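Local coordinates for hypothetical protein PP5205 (Pseudomonas putida, PDB 2G2X) that is of unknown function but belongs to the EVE family, related to ASCH and PUA domains, and so may bind nucleic acid, at residues W4-E9 / V97-V102; E16-L21 / F47-S52; D27-Y32 / N36-M41. One frame throughout, in Å; residues are numbered along the deposited sequence.

Overall arrangement
All three contacts belong to the single EVE domain and come from one compact chain. Contact 1 joins strands 3-8 and 95-110 across the interior, close to the centre of the chain. Contact 2, its centre about 6 Å away, packs helix 15-21 on strand 46-51, which lies beside strand 3-8 in the sheet. Contact 3, between the loop 27-32 and the helical segment 36-41, has its centre about 12 Å from that of contact 1 and about 17 Å from that of contact 2, beyond the chain's centre. Along the sequence contact 1 spans contact 2, which spans contact 3. Met6 touches both Phe47 and Leu38, so contact 1 lies between the other two and joins their apolar groups.

Contact 1: W4-E9 / V97-V102; sequences WLMKSE and VDVAHV
Val97 turns its side chain toward strand 3-8 and meets Met6, a selenomethionine here, with a single branch: CG2 of Val97 lies 4.5 Å from CE of Met6, a loose apolar approach. Trp26 of strand 23-26 touches both residues and so packs next to this pair. Asp98, the next residue along, serves a different neighbour, with OD1 hydrogen-bonded to the hydroxyl of Tyr70 on strand 58-71. Val99 comes back toward Met6 and makes the closer touch, its CG1 3.9 Å from CE of Met6. Standing anti to the carbonyl carbon (chi1 -54°), that branch is directed at Met6. The long side chain of Met6 is bent at its last torsion (chi3 -73°), which turns the terminal methyl off the line of the chain, and it runs alongside that of Val99, pointing the opposite way. With the CA atoms of Met6 and Val99 11.0 Å apart, the gap is bridged by side chains alone: CE of Met6 from one strand, valine methyls from the other. Phe47 of strand 46-51 touches both Met6 and Val99, so the methyl sits among aromatic and branched aliphatic groups. Strands 3-8 and 95-110 are not partners in the sheet: strands 46-51 and 58-71 come between them. Side chains meeting across the inside of such a strongly curved sheet are consistent with the barrel-like core of the PUA-related folds, to which the EVE domain belongs.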
loop_
_atom_site.group_PDB
_atom_site.type_symbol
_atom_site.label_atom_id
_atom_site.label_comp_id
_atom_site.label_asym_id
_atom_site.label_seq_id
_atom_site.Cartn_x
_atom_site.Cartn_y
_atom_site.Cartn_z
ATOM N N TRP A 4 8.329 -1.626 -0.279
ATOM C CA TRP A 4 7.395 -0.519 -0.338
ATOM C C TRP A 4 6.471 -0.499 0.863
ATOM O O TRP A 4 6.569 -1.320 1.774
ATOM C CB TRP A 4 6.526 -0.621 -1.591
ATOM C CG TRP A 4 7.264 -1.021 -2.816
ATOM C CD1 TRP A 4 7.618 -2.283 -3.183
ATOM C CD2 TRP A 4 7.757 -0.150 -3.839
ATOM N NE1 TRP A 4 8.301 -2.258 -4.374
ATOM C CE2 TRP A 4 8.403 -0.961 -4.801
ATOM C CE3 TRP A 4 7.715 1.238 -4.039
ATOM C CZ2 TRP A 4 9.005 -0.428 -5.954
ATOM C CZ3 TRP A 4 8.311 1.769 -5.184
ATOM C CH2 TRP A 4 8.949 0.932 -6.127
ATOM N N LEU A 5 5.560 0.460 0.844
ATOM C CA LEU A 5 4.569 0.597 1.886
ATOM C C LEU A 5 3.342 1.133 1.176
ATOM O O LEU A 5 3.449 2.045 0.357
ATOM C CB LEU A 5 5.035 1.577 2.967
ATOM C CG LEU A 5 4.026 1.778 4.109
ATOM C CD1 LEU A 5 4.732 2.257 5.374
ATOM C CD2 LEU A 5 2.950 2.769 3.669
HETATM N N MSE A 6 2.185 0.548 1.470
HETATM C CA MSE A 6 0.940 0.997 0.861
HETATM C C MSE A 6 -0.130 1.078 1.923
HETATM O O MSE A 6 -0.271 0.170 2.741
HETATM C CB MSE A 6 0.487 0.041 -0.247
HETATM C CG MSE A 6 1.491 -0.103 -1.377
HETATM SE SE MSE A 6 0.714 -0.805 -3.009
HETATM C CE MSE A 6 0.448 -2.659 -2.486
ATOM N N LYS A 7 -0.881 2.171 1.901
ATOM C CA LYS A 7 -1.948 2.393 2.857
ATOM C C LYS A 7 -3.256 1.784 2.372
ATOM O O LYS A 7 -3.535 1.741 1.174
ATOM C CB LYS A 7 -2.171 3.889 3.065
ATOM C CG LYS A 7 -0.944 4.690 3.435
ATOM C CD LYS A 7 -1.354 6.122 3.763
ATOM C CE LYS A 7 -0.166 6.963 4.194
ATOM N NZ LYS A 7 -0.587 8.324 4.638
ATOM N N SER A 8 -4.059 1.333 3.324
ATOM C CA SER A 8 -5.365 0.757 3.042
ATOM C C SER A 8 -6.227 0.924 4.284
ATOM O O SER A 8 -5.763 0.673 5.393
ATOM C CB SER A 8 -5.246 -0.727 2.708
ATOM O OG SER A 8 -6.536 -1.310 2.600
ATOM N N GLU A 9 -7.471 1.359 4.099
ATOM C CA GLU A 9 -8.386 1.532 5.226
ATOM C C GLU A 9 -8.852 0.144 5.647
ATOM O O GLU A 9 -9.400 -0.600 4.842
ATOM C CB GLU A 9 -9.595 2.377 4.816
ATOM C CG GLU A 9 -10.417 2.902 5.985
ATOM C CD GLU A 9 -11.638 3.684 5.532
ATOM O OE1 GLU A 9 -11.516 4.454 4.556
ATOM O OE2 GLU A 9 -12.711 3.538 6.158
ATOM N N VAL A 97 -2.187 -3.441 -9.076
ATOM C CA VAL A 97 -1.255 -4.548 -8.928
ATOM C C VAL A 97 -2.009 -5.538 -8.065
ATOM O O VAL A 97 -2.962 -5.153 -7.392
ATOM C CB VAL A 97 0.062 -4.135 -8.209
ATOM C CG1 VAL A 97 0.835 -3.139 -9.066
ATOM C CG2 VAL A 97 -0.241 -3.555 -6.835
ATOM N N ASP A 98 -1.615 -6.807 -8.100
ATOM C CA ASP A 98 -2.277 -7.806 -7.277
ATOM C C ASP A 98 -1.345 -8.173 -6.137
ATOM O O ASP A 98 -0.128 -8.252 -6.319
ATOM C CB ASP A 98 -2.633 -9.049 -8.099
ATOM C CG ASP A 98 -3.756 -8.792 -9.091
ATOM O OD1 ASP A 98 -4.508 -7.810 -8.905
ATOM O OD2 ASP A 98 -3.892 -9.577 -10.051
ATOM N N VAL A 99 -1.913 -8.409 -4.960
ATOM C CA VAL A 99 -1.107 -8.724 -3.793
ATOM C C VAL A 99 -1.531 -9.995 -3.079
ATOM O O VAL A 99 -2.614 -10.531 -3.312
ATOM C CB VAL A 99 -1.165 -7.570 -2.768
ATOM C CG1 VAL A 99 -0.780 -6.256 -3.440
ATOM C CG2 VAL A 99 -2.569 -7.476 -2.164
ATOM N N ALA A 100 -0.657 -10.470 -2.197
ATOM C CA ALA A 100 -0.928 -11.659 -1.414
ATOM C C ALA A 100 -0.350 -11.437 -0.026
ATOM O O ALA A 100 0.614 -10.683 0.153
ATOM C CB ALA A 100 -0.306 -12.885 -2.069
ATOM N N HIS A 101 -0.962 -12.090 0.949
ATOM C CA HIS A 101 -0.565 -11.983 2.342
ATOM C C HIS A 101 0.742 -12.687 2.647
ATOM O O HIS A 101 1.012 -13.767 2.129
ATOM C CB HIS A 101 -1.659 -12.584 3.231
ATOM C CG HIS A 101 -1.301 -12.641 4.685
ATOM N ND1 HIS A 101 -1.608 -11.630 5.568
ATOM C CD2 HIS A 101 -0.680 -13.601 5.413
ATOM C CE1 HIS A 101 -1.198 -11.965 6.778
ATOM N NE2 HIS A 101 -0.631 -13.157 6.711
ATOM N N VAL A 102 1.557 -12.065 3.493
ATOM C CA VAL A 102 2.811 -12.676 3.908
ATOM C C VAL A 102 2.788 -12.873 5.421
ATOM O O VAL A 102 3.006 -13.978 5.912
ATOM C CB VAL A 102 4.039 -11.827 3.523
ATOM C CG1 VAL A 102 5.289 -12.414 4.167
ATOM C CG2 VAL A 102 4.207 -11.809 2.010
#

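Contact 2: E16-L21 / F47-S52; sequences EALARL and FFFYHS
Leu18 and Phe49 carry the apolar half of this contact. Leu18 stretches from its helix with CG anti to the backbone N (chi1 178°), and the second torsion then sends CD2 forward to the ring of Phe49. This methyl is 3.8 Å from CE1 of Phe49 and 4.1 Å from CD1 of Phe49, approaching the ring obliquely, while the two side chains cross at a slant. Phe49 also has its CG anti to the backbone N (chi1 -159°), which carries the ring out from strand 46-51 toward the helix. On the same strand, CE2 of Phe49 abuts the edge of the His51 imidazole in its plane. Helix 15-21 thus lies across the curved EVE-domain sheet: Leu18 reaches past strand 46-51 to touch Ala63 of strand 58-71 and Val99 of strand 95-110, and Phe49 meets Trp26 with the ring planes nearly perpendicular. The polar half lies two residues earlier, about half a helical turn back. Glu16 is folded at its second torsion, which brings the carboxylate round to the edge of the His51 ring, where OE1 of Glu16 is 3.9 Å from CE1 of His51. Carboxylate and imidazole planes are 57° apart. OE1 of Glu16 stays 4.4 Å from NE2 of His51, and that nitrogen is instead hydrogen-bonded to the backbone N of Ile15, which fixes the imidazole against the start of the helix. The same Glu16 oxygen makes a weak hydrogen bond to the hydroxyl of Ser14.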
loop_
_atom_site.group_PDB
_atom_site.type_symbol
_atom_site.label_atom_id
_atom_site.label_comp_id
_atom_site.label_asym_id
_atom_site.label_seq_id
_atom_site.Cartn_x
_atom_site.Cartn_y
_atom_site.Cartn_z
ATOM N N GLU A 16 -5.731 -8.798 7.778
ATOM C CA GLU A 16 -6.450 -10.023 8.137
ATOM C C GLU A 16 -7.322 -10.492 6.972
ATOM O O GLU A 16 -7.351 -11.676 6.633
ATOM C CB GLU A 16 -7.367 -9.793 9.347
ATOM C CG GLU A 16 -6.689 -9.551 10.693
ATOM C CD GLU A 16 -6.142 -8.141 10.845
ATOM O OE1 GLU A 16 -6.672 -7.222 10.184
ATOM O OE2 GLU A 16 -5.195 -7.950 11.640
ATOM N N ALA A 17 -8.050 -9.553 6.373
ATOM C CA ALA A 17 -8.928 -9.869 5.253
ATOM C C ALA A 17 -8.119 -10.379 4.062
ATOM O O ALA A 17 -8.576 -11.251 3.320
ATOM C CB ALA A 17 -9.734 -8.635 4.856
ATOM N N LEU A 18 -6.923 -9.834 3.870
ATOM C CA LEU A 18 -6.081 -10.281 2.764
ATOM C C LEU A 18 -5.648 -11.727 3.021
ATOM O O LEU A 18 -5.569 -12.537 2.100
ATOM C CB LEU A 18 -4.855 -9.374 2.619
ATOM C CG LEU A 18 -3.856 -9.748 1.522
ATOM C CD1 LEU A 18 -4.568 -9.807 0.170
ATOM C CD2 LEU A 18 -2.730 -8.727 1.487
ATOM N N ALA A 19 -5.380 -12.052 4.281
ATOM C CA ALA A 19 -4.981 -13.409 4.634
ATOM C C ALA A 19 -6.122 -14.372 4.298
ATOM O O ALA A 19 -5.890 -15.478 3.818
ATOM C CB ALA A 19 -4.635 -13.489 6.120
ATOM N N ARG A 20 -7.356 -13.942 4.536
ATOM C CA ARG A 20 -8.519 -14.784 4.250
ATOM C C ARG A 20 -8.821 -14.900 2.751
ATOM O O ARG A 20 -9.221 -15.960 2.276
ATOM C CB ARG A 20 -9.760 -14.250 4.980
ATOM C CG ARG A 20 -9.641 -14.228 6.500
ATOM C CD ARG A 20 -11.004 -14.037 7.169
ATOM N NE ARG A 20 -11.615 -12.747 6.857
ATOM C CZ ARG A 20 -11.318 -11.602 7.468
ATOM N NH1 ARG A 20 -10.412 -11.574 8.438
ATOM N NH2 ARG A 20 -11.927 -10.477 7.103
ATOM N N LEU A 21 -8.625 -13.812 2.011
ATOM C CA LEU A 21 -8.887 -13.803 0.572
ATOM C C LEU A 21 -7.831 -14.554 -0.236
ATOM O O LEU A 21 -8.129 -15.095 -1.302
ATOM C CB LEU A 21 -8.971 -12.360 0.059
ATOM C CG LEU A 21 -10.230 -11.558 0.393
ATOM C CD1 LEU A 21 -10.030 -10.087 0.044
ATOM C CD2 LEU A 21 -11.409 -12.130 -0.377
ATOM N N PHE A 47 5.804 -5.349 0.736
ATOM C CA PHE A 47 5.452 -4.025 1.228
ATOM C C PHE A 47 4.778 -4.091 2.592
ATOM O O PHE A 47 4.138 -5.080 2.933
ATOM C CB PHE A 47 4.518 -3.305 0.239
ATOM C CG PHE A 47 3.154 -3.962 0.078
ATOM C CD1 PHE A 47 2.959 -5.000 -0.833
ATOM C CD2 PHE A 47 2.065 -3.526 0.833
ATOM C CE1 PHE A 47 1.696 -5.593 -0.998
ATOM C CE2 PHE A 47 0.797 -4.108 0.683
ATOM C CZ PHE A 47 0.612 -5.143 -0.235
ATOM N N PHE A 48 4.940 -3.035 3.379
ATOM C CA PHE A 48 4.292 -2.972 4.675
ATOM C C PHE A 48 2.834 -2.594 4.424
ATOM O O PHE A 48 2.542 -1.660 3.670
ATOM C CB PHE A 48 4.969 -1.924 5.568
ATOM C CG PHE A 48 6.322 -2.355 6.081
ATOM C CD1 PHE A 48 6.468 -3.576 6.739
ATOM C CD2 PHE A 48 7.447 -1.557 5.892
ATOM C CE1 PHE A 48 7.720 -4.004 7.204
ATOM C CE2 PHE A 48 8.704 -1.968 6.350
ATOM C CZ PHE A 48 8.841 -3.198 7.008
ATOM N N PHE A 49 1.923 -3.343 5.038
ATOM C CA PHE A 49 0.493 -3.108 4.903
ATOM C C PHE A 49 0.128 -2.111 6.000
ATOM O O PHE A 49 0.128 -2.468 7.175
ATOM C CB PHE A 49 -0.249 -4.429 5.113
ATOM C CG PHE A 49 -1.642 -4.455 4.537
ATOM C CD1 PHE A 49 -1.910 -5.186 3.386
ATOM C CD2 PHE A 49 -2.685 -3.775 5.159
ATOM C CE1 PHE A 49 -3.205 -5.246 2.854
ATOM C CE2 PHE A 49 -3.991 -3.823 4.641
ATOM C CZ PHE A 49 -4.251 -4.559 3.488
ATOM N N TYR A 50 -0.183 -0.872 5.618
ATOM C CA TYR A 50 -0.509 0.181 6.587
ATOM C C TYR A 50 -2.001 0.504 6.736
ATOM O O TYR A 50 -2.653 0.925 5.777
ATOM C CB TYR A 50 0.245 1.467 6.217
ATOM C CG TYR A 50 0.062 2.607 7.203
ATOM C CD1 TYR A 50 0.922 2.764 8.289
ATOM C CD2 TYR A 50 -0.969 3.534 7.043
ATOM C CE1 TYR A 50 0.763 3.819 9.189
ATOM C CE2 TYR A 50 -1.140 4.587 7.936
ATOM C CZ TYR A 50 -0.273 4.727 9.006
ATOM O OH TYR A 50 -0.448 5.777 9.886
ATOM N N HIS A 51 -2.531 0.320 7.943
ATOM C CA HIS A 51 -3.935 0.614 8.223
ATOM C C HIS A 51 -4.095 2.109 8.466
ATOM O O HIS A 51 -3.617 2.633 9.474
ATOM C CB HIS A 51 -4.411 -0.158 9.456
ATOM C CG HIS A 51 -4.629 -1.620 9.207
ATOM N ND1 HIS A 51 -4.948 -2.507 10.213
ATOM C CD2 HIS A 51 -4.573 -2.349 8.067
ATOM C CE1 HIS A 51 -5.082 -3.718 9.703
ATOM N NE2 HIS A 51 -4.861 -3.649 8.404
ATOM N N SER A 52 -4.759 2.793 7.537
ATOM C CA SER A 52 -4.970 4.236 7.650
ATOM C C SER A 52 -6.449 4.585 7.825
ATOM O O SER A 52 -7.315 3.723 7.695
ATOM C CB SER A 52 -4.430 4.943 6.407
ATOM O OG SER A 52 -5.105 4.482 5.253
#

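Contact 3: D27-Y32 / N36-M41; sequences DGVRNY and NFLRAM
Val29 holds CG1 anti to its backbone N (chi1 177°), which leaves CG2 directed at Leu38; Leu38 in turn sets its CG anti to the carbonyl carbon and extends CD1 to meet it. CG2 of Val29 and CD1 of Leu38 lie 4.0 Å apart, both residues buried. At the other end of the contact the backbone does the work: N of Asn36 donates to O of Tyr32 over 2.9 Å, with an N-H...O angle of 157°, a helical bond spanning four residues near the start of helix 32-38. The Asn36 side chain folds back beside the same carbonyl, its CG 3.0 Å from O of Tyr32, yet neither amide atom is bonded to it. Replacing Asn36 by an alanine would probably keep the backbone bond but uncover one side of the Tyr32 carbonyl and lose the hydrogen bond that OD1 makes nearby. Arg30 curls back so that NH1 gives a bond of 2.7 Å to O of Val29, arriving 60° out of the carbonyl plane, with that oxygen nearly in the plane of the guanidinium. The same NH1 forms a salt bridge with Asp72, and the guanidinium makes a cation-pi contact with Trp94. Asn31 is the N-cap of helix 32-38, its OD1 taking the backbone N of Ala34. A sulfate, probably from the crystallisation liquor, lies about 5 Å from the Val29 side chain and may mark a pocket. On the inner side, Leu38 packs on Met6 of strand 3-8 and Val134 of strand 134-136, and Met41 covers Trp4 of strand 3-8 and Ile65 of strand 58-71.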
loop_
_atom_site.group_PDB
_atom_site.type_symbol
_atom_site.label_atom_id
_atom_site.label_comp_id
_atom_site.label_asym_id
_atom_site.label_seq_id
_atom_site.Cartn_x
_atom_site.Cartn_y
_atom_site.Cartn_z
ATOM N N ASP A 27 -6.732 -1.889 -6.181
ATOM C CA ASP A 27 -7.266 -0.906 -7.121
ATOM C C ASP A 27 -7.653 0.422 -6.466
ATOM O O ASP A 27 -7.592 0.558 -5.249
ATOM C CB ASP A 27 -8.489 -1.501 -7.834
ATOM C CG ASP A 27 -9.516 -2.065 -6.855
ATOM O OD1 ASP A 27 -9.713 -1.450 -5.787
ATOM O OD2 ASP A 27 -10.134 -3.110 -7.160
ATOM N N GLY A 28 -8.034 1.401 -7.285
ATOM C CA GLY A 28 -8.459 2.687 -6.756
ATOM C C GLY A 28 -7.424 3.776 -6.530
ATOM O O GLY A 28 -7.773 4.857 -6.062
ATOM N N VAL A 29 -6.161 3.517 -6.840
ATOM C CA VAL A 29 -5.136 4.536 -6.651
ATOM C C VAL A 29 -5.310 5.589 -7.732
ATOM O O VAL A 29 -5.248 5.286 -8.927
ATOM C CB VAL A 29 -3.714 3.949 -6.745
ATOM C CG1 VAL A 29 -2.682 5.066 -6.618
ATOM C CG2 VAL A 29 -3.506 2.919 -5.648
ATOM N N ARG A 30 -5.528 6.828 -7.303
ATOM C CA ARG A 30 -5.741 7.925 -8.227
ATOM C C ARG A 30 -4.805 9.100 -7.976
ATOM O O ARG A 30 -5.117 10.246 -8.309
ATOM C CB ARG A 30 -7.201 8.369 -8.148
ATOM C CG ARG A 30 -8.175 7.251 -8.502
ATOM C CD ARG A 30 -8.057 6.867 -9.982
ATOM N NE ARG A 30 -8.971 5.785 -10.343
ATOM C CZ ARG A 30 -8.648 4.497 -10.362
ATOM N NH1 ARG A 30 -7.418 4.105 -10.044
ATOM N NH2 ARG A 30 -9.562 3.597 -10.700
ATOM N N ASN A 31 -3.662 8.812 -7.366
ATOM C CA ASN A 31 -2.651 9.825 -7.117
ATOM C C ASN A 31 -1.542 9.483 -8.104
ATOM O O ASN A 31 -1.009 8.372 -8.091
ATOM C CB ASN A 31 -2.151 9.741 -5.676
ATOM C CG ASN A 31 -0.936 10.617 -5.425
ATOM O OD1 ASN A 31 0.139 10.388 -5.985
ATOM N ND2 ASN A 31 -1.099 11.623 -4.575
ATOM N N TYR A 32 -1.209 10.420 -8.978
ATOM C CA TYR A 32 -0.184 10.174 -9.993
ATOM C C TYR A 32 1.137 9.607 -9.490
ATOM O O TYR A 32 1.651 8.641 -10.057
ATOM C CB TYR A 32 0.063 11.443 -10.797
ATOM C CG TYR A 32 -1.021 11.681 -11.821
ATOM C CD1 TYR A 32 -1.087 10.911 -12.986
ATOM C CD2 TYR A 32 -1.995 12.655 -11.621
ATOM C CE1 TYR A 32 -2.091 11.106 -13.928
ATOM C CE2 TYR A 32 -3.010 12.860 -12.556
ATOM C CZ TYR A 32 -3.051 12.082 -13.708
ATOM O OH TYR A 32 -4.033 12.287 -14.649
ATOM N N ASN A 36 2.766 5.986 -10.135
ATOM C CA ASN A 36 4.108 5.784 -10.670
ATOM C C ASN A 36 4.903 4.787 -9.837
ATOM O O ASN A 36 5.682 4.009 -10.384
ATOM C CB ASN A 36 4.857 7.116 -10.766
ATOM C CG ASN A 36 4.156 8.103 -11.668
ATOM O OD1 ASN A 36 3.355 7.714 -12.520
ATOM N ND2 ASN A 36 4.453 9.384 -11.497
ATOM N N PHE A 37 4.712 4.796 -8.522
ATOM C CA PHE A 37 5.434 3.840 -7.701
ATOM C C PHE A 37 4.893 2.433 -7.949
ATOM O O PHE A 37 5.658 1.470 -7.956
ATOM C CB PHE A 37 5.342 4.201 -6.219
ATOM C CG PHE A 37 6.221 5.362 -5.823
ATOM C CD1 PHE A 37 7.533 5.456 -6.298
ATOM C CD2 PHE A 37 5.749 6.347 -4.947
ATOM C CE1 PHE A 37 8.374 6.518 -5.909
ATOM C CE2 PHE A 37 6.571 7.410 -4.549
ATOM C CZ PHE A 37 7.889 7.497 -5.031
ATOM N N LEU A 38 3.583 2.311 -8.159
ATOM C CA LEU A 38 2.992 1.004 -8.443
ATOM C C LEU A 38 3.635 0.434 -9.692
ATOM O O LEU A 38 3.924 -0.755 -9.759
ATOM C CB LEU A 38 1.482 1.093 -8.704
ATOM C CG LEU A 38 0.473 1.319 -7.581
ATOM C CD1 LEU A 38 -0.943 1.163 -8.143
ATOM C CD2 LEU A 38 0.702 0.321 -6.464
ATOM N N ARG A 39 3.847 1.288 -10.687
ATOM C CA ARG A 39 4.439 0.854 -11.947
ATOM C C ARG A 39 5.911 0.491 -11.839
ATOM O O ARG A 39 6.499 -0.038 -12.778
ATOM C CB ARG A 39 4.232 1.938 -13.009
ATOM C CG ARG A 39 2.759 2.121 -13.367
ATOM C CD ARG A 39 2.526 3.298 -14.300
ATOM N NE ARG A 39 1.165 3.275 -14.827
ATOM C CZ ARG A 39 0.709 4.092 -15.768
ATOM N NH1 ARG A 39 1.504 5.017 -16.293
ATOM N NH2 ARG A 39 -0.536 3.964 -16.202
ATOM N N ALA A 40 6.508 0.772 -10.690
ATOM C CA ALA A 40 7.913 0.459 -10.479
ATOM C C ALA A 40 8.050 -0.864 -9.741
ATOM O O ALA A 40 9.139 -1.427 -9.659
ATOM C CB ALA A 40 8.585 1.572 -9.680
HETATM N N MSE A 41 6.939 -1.363 -9.209
HETATM C CA MSE A 41 6.955 -2.616 -8.465
HETATM C C MSE A 41 7.196 -3.831 -9.332
HETATM O O MSE A 41 6.870 -3.840 -10.517
HETATM C CB MSE A 41 5.643 -2.789 -7.692
HETATM C CG MSE A 41 5.477 -1.787 -6.556
HETATM SE SE MSE A 41 3.745 -1.857 -5.703
HETATM C CE MSE A 41 4.009 -0.531 -4.333
#